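Local coordinates for monomethylamine corrinoid protein 1 (PDB 3EZX) that carries methyl groups on a bound corrinoid cofactor between the proteins MtmB and MtbA during methanogenesis from monomethylamine, at residues M75-K87 with R110-Q122. Residues are numbered along the deposited sequence; the frame is centred on the assembly and turned at random.
Sequences MEVLTPELEKNKK and RLVTTMLGANGFQ
With chi1 at -66°, Thr114 sets OG1 beside its own backbone N and CG2 anti to it, which turns the methyl onto Leu82 and sends the hydroxyl back to its own helix. CG2 lies 3.8 Å from Leu82 CB and also meets CG of Glu83, while OG1 donates to Arg110 O at 2.8 Å. That carbonyl is gripped from both faces, by Thr114 N and Thr114 OG1. A valine here has no hydroxyl to give, and one face of the Arg110 carbonyl would probably be left without its donor. Thr79 repeats the pattern on Met75 O, its OG1 standing well above the carbonyl plane, and its CG2 rests 4.0 Å from Thr114 OG1. Leu82 fills the middle of the contact, crossing Thr114 and Met115 at about a right angle: CD1 touches CD1 of Leu111 at 3.9 Å, and CB and CD2 take the methyl of Met115. Met115 leaves its helix on the far side, but bends at chi2 and chi3 bring CE back to 3.8 Å from Leu82 CB. Segments 75-82 and 110-118 run nearly parallel, their axes 10.0 Å apart at closest and 16° off parallel, so the end of the last bundle helix, 61-82, packs on helix 107-118, the first helix of the C-terminal Rossmann-fold corrinoid domain. Leu111 belongs to both settings, touching Met75 and Ile39 of the bundle as well as the bound 5-hydroxybenzimidazolylcobamide. Beyond Leu82 the chain leaves the helix and passes the C-terminal end of helix 107-118, where Ala118 CB sits against Leu82 O. The Lys86 side chain is modelled over the backbone of Gly117 and Ala118, but it is poorly ordered and its placement is doubtful. Lys87 N makes a weak bond to Ala118 O, 3.4 Å long.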
# COMPACT_ATOMS: atom_id res chain seq x y z
N MET A 75 7.73 -5.22 -8.41
CA MET A 75 7.92 -3.99 -7.64
C MET A 75 9.38 -3.63 -7.44
O MET A 75 9.71 -2.45 -7.31
CB MET A 75 7.21 -4.13 -6.29
CG MET A 75 5.69 -4.12 -6.41
SD MET A 75 5.05 -2.48 -6.79
CE MET A 75 5.34 -2.39 -8.52
N GLU A 76 10.25 -4.63 -7.42
CA GLU A 76 11.67 -4.38 -7.26
C GLU A 76 12.20 -3.64 -8.49
O GLU A 76 13.18 -2.90 -8.41
CB GLU A 76 12.43 -5.70 -7.07
CG GLU A 76 11.97 -6.50 -5.87
CD GLU A 76 12.88 -7.68 -5.59
OE1 GLU A 76 13.23 -8.40 -6.55
OE2 GLU A 76 13.23 -7.90 -4.41
N VAL A 77 11.55 -3.85 -9.63
CA VAL A 77 11.96 -3.19 -10.85
C VAL A 77 11.31 -1.82 -11.02
O VAL A 77 11.91 -0.91 -11.59
CB VAL A 77 11.64 -4.05 -12.09
CG1 VAL A 77 12.08 -3.33 -13.35
CG2 VAL A 77 12.33 -5.40 -11.99
N LEU A 78 10.08 -1.67 -10.52
CA LEU A 78 9.36 -0.40 -10.65
C LEU A 78 9.59 0.59 -9.51
O LEU A 78 9.57 1.80 -9.74
CB LEU A 78 7.86 -0.67 -10.80
CG LEU A 78 7.41 -1.63 -11.91
CD1 LEU A 78 5.91 -1.81 -11.84
CD2 LEU A 78 7.81 -1.11 -13.28
N THR A 79 9.78 0.10 -8.29
CA THR A 79 9.99 0.99 -7.14
C THR A 79 11.05 2.05 -7.43
O THR A 79 10.79 3.25 -7.26
CB THR A 79 10.41 0.20 -5.88
OG1 THR A 79 9.29 -0.52 -5.36
CG2 THR A 79 10.94 1.14 -4.81
N PRO A 80 12.25 1.64 -7.85
CA PRO A 80 13.27 2.64 -8.14
C PRO A 80 12.79 3.62 -9.21
O PRO A 80 13.09 4.81 -9.16
CB PRO A 80 14.46 1.79 -8.59
CG PRO A 80 13.84 0.54 -9.11
CD PRO A 80 12.76 0.28 -8.11
N GLU A 81 12.04 3.11 -10.18
CA GLU A 81 11.52 3.95 -11.25
C GLU A 81 10.53 4.96 -10.67
O GLU A 81 10.42 6.08 -11.15
CB GLU A 81 10.81 3.08 -12.29
CG GLU A 81 10.74 3.70 -13.67
CD GLU A 81 12.11 3.96 -14.25
OE1 GLU A 81 12.94 3.03 -14.24
OE2 GLU A 81 12.36 5.09 -14.72
N LEU A 82 9.81 4.55 -9.62
CA LEU A 82 8.82 5.41 -8.97
C LEU A 82 9.46 6.43 -8.05
O LEU A 82 8.92 7.52 -7.85
CB LEU A 82 7.84 4.56 -8.16
CG LEU A 82 6.86 3.63 -8.87
CD1 LEU A 82 6.19 2.74 -7.85
CD2 LEU A 82 5.82 4.44 -9.63
N GLU A 83 10.60 6.08 -7.47
CA GLU A 83 11.29 6.98 -6.55
C GLU A 83 11.95 8.15 -7.27
O GLU A 83 12.54 9.03 -6.64
CB GLU A 83 12.32 6.20 -5.73
CG GLU A 83 11.71 5.08 -4.91
CD GLU A 83 12.73 4.32 -4.10
OE1 GLU A 83 13.79 3.96 -4.66
OE2 GLU A 83 12.47 4.06 -2.90
N LYS A 84 11.86 8.15 -8.60
CA LYS A 84 12.43 9.24 -9.38
C LYS A 84 11.47 10.41 -9.27
O LYS A 84 10.31 10.23 -8.90
CB LYS A 84 12.59 8.83 -10.85
CG LYS A 84 13.63 7.75 -11.08
CD LYS A 84 13.74 7.39 -12.55
CE LYS A 84 14.83 6.34 -12.77
NZ LYS A 84 14.91 5.92 -14.20
N ASN A 85 11.94 11.61 -9.59
CA ASN A 85 11.09 12.80 -9.50
C ASN A 85 10.69 13.05 -8.05
O ASN A 85 9.53 13.35 -7.77
CB ASN A 85 9.83 12.62 -10.35
CG ASN A 85 10.13 12.25 -11.78
OD1 ASN A 85 10.86 12.96 -12.48
ND2 ASN A 85 9.57 11.14 -12.24
N LYS A 86 11.64 12.90 -7.14
CA LYS A 86 11.39 13.13 -5.72
C LYS A 86 10.97 14.59 -5.50
O LYS A 86 11.72 15.39 -4.95
CB LYS A 86 12.65 12.82 -4.89
CG LYS A 86 12.82 11.35 -4.53
CD LYS A 86 11.72 10.89 -3.57
CE LYS A 86 11.91 9.44 -3.13
NZ LYS A 86 10.84 8.98 -2.18
N LYS A 87 9.75 14.91 -5.93
CA LYS A 87 9.20 16.25 -5.81
C LYS A 87 9.23 16.73 -4.36
O LYS A 87 8.23 16.63 -3.65
CB LYS A 87 7.77 16.27 -6.34
CG LYS A 87 7.62 15.67 -7.73
CD LYS A 87 6.16 15.55 -8.14
CE LYS A 87 6.02 14.86 -9.49
NZ LYS A 87 4.60 14.74 -9.92
N ARG A 110 3.87 -1.31 0.65
CA ARG A 110 5.12 -0.85 0.06
C ARG A 110 4.90 0.14 -1.08
O ARG A 110 5.71 1.05 -1.28
CB ARG A 110 5.93 -2.03 -0.48
CG ARG A 110 6.75 -2.76 0.58
CD ARG A 110 7.86 -3.61 -0.04
NE ARG A 110 8.78 -4.12 0.98
CZ ARG A 110 9.90 -4.79 0.74
NH1 ARG A 110 10.27 -5.05 -0.51
NH2 ARG A 110 10.66 -5.20 1.75
N LEU A 111 3.81 -0.04 -1.83
CA LEU A 111 3.50 0.84 -2.94
C LEU A 111 3.12 2.24 -2.46
O LEU A 111 3.61 3.25 -2.98
CB LEU A 111 2.37 0.24 -3.77
CG LEU A 111 1.98 0.98 -5.05
CD1 LEU A 111 3.20 1.17 -5.96
CD2 LEU A 111 0.90 0.19 -5.75
N VAL A 112 2.26 2.31 -1.45
CA VAL A 112 1.84 3.60 -0.91
C VAL A 112 3.03 4.33 -0.29
O VAL A 112 3.19 5.53 -0.49
CB VAL A 112 0.77 3.44 0.19
CG1 VAL A 112 0.54 4.77 0.85
CG2 VAL A 112 -0.53 2.88 -0.39
N THR A 113 3.84 3.60 0.48
CA THR A 113 5.03 4.16 1.16
C THR A 113 5.99 4.73 0.12
O THR A 113 6.68 5.72 0.38
CB THR A 113 5.83 3.07 1.99
OG1 THR A 113 4.96 2.40 2.92
CG2 THR A 113 6.97 3.74 2.77
N THR A 114 6.06 4.09 -1.04
CA THR A 114 6.95 4.55 -2.08
C THR A 114 6.41 5.85 -2.64
O THR A 114 7.15 6.82 -2.80
CB THR A 114 7.10 3.53 -3.22
OG1 THR A 114 7.76 2.35 -2.75
CG2 THR A 114 7.90 4.13 -4.36
N MET A 115 5.11 5.88 -2.94
CA MET A 115 4.53 7.10 -3.48
C MET A 115 4.74 8.23 -2.49
O MET A 115 5.27 9.28 -2.85
CB MET A 115 3.07 6.88 -3.81
CG MET A 115 2.90 5.86 -4.91
SD MET A 115 3.41 6.43 -6.57
CE MET A 115 5.23 6.68 -6.43
N LEU A 116 4.30 8.02 -1.25
CA LEU A 116 4.54 9.02 -0.24
C LEU A 116 6.05 9.06 -0.23
O LEU A 116 6.70 8.03 -0.37
CB LEU A 116 4.03 8.55 1.12
CG LEU A 116 2.52 8.58 1.27
CD1 LEU A 116 2.15 8.09 2.66
CD2 LEU A 116 2.02 9.99 1.04
N GLY A 117 6.64 10.24 -0.08
CA GLY A 117 8.08 10.31 -0.09
C GLY A 117 8.48 10.74 -1.48
O GLY A 117 9.29 11.65 -1.66
N ALA A 118 7.92 10.07 -2.49
CA ALA A 118 8.19 10.42 -3.87
C ALA A 118 7.40 11.70 -4.11
O ALA A 118 7.64 12.43 -5.07
CB ALA A 118 7.71 9.33 -4.80
N ASN A 119 6.46 11.96 -3.21
CA ASN A 119 5.63 13.15 -3.27
C ASN A 119 5.91 14.09 -2.11
O ASN A 119 4.99 14.65 -1.49
CB ASN A 119 4.15 12.77 -3.29
CG ASN A 119 3.69 12.33 -4.66
OD1 ASN A 119 3.81 13.08 -5.63
ND2 ASN A 119 3.16 11.12 -4.75
N GLY A 120 7.20 14.26 -1.81
CA GLY A 120 7.62 15.15 -0.75
C GLY A 120 7.38 14.74 0.69
O GLY A 120 6.98 15.56 1.51
N PHE A 121 7.61 13.47 1.00
CA PHE A 121 7.42 12.99 2.37
C PHE A 121 8.65 12.26 2.87
O PHE A 121 9.33 11.58 2.10
CB PHE A 121 6.23 12.04 2.47
CG PHE A 121 4.93 12.72 2.77
CD1 PHE A 121 4.11 13.17 1.74
CD2 PHE A 121 4.50 12.88 4.08
CE1 PHE A 121 2.88 13.77 2.01
CE2 PHE A 121 3.27 13.48 4.36
CZ PHE A 121 2.47 13.93 3.33
N GLN A 122 8.93 12.40 4.16
CA GLN A 122 10.06 11.69 4.74
C GLN A 122 9.41 10.40 5.21
O GLN A 122 8.32 10.42 5.79
CB GLN A 122 10.65 12.44 5.93
CG GLN A 122 11.90 11.77 6.46
CD GLN A 122 12.22 12.18 7.88
OE1 GLN A 122 13.21 11.73 8.46
NE2 GLN A 122 11.37 13.03 8.46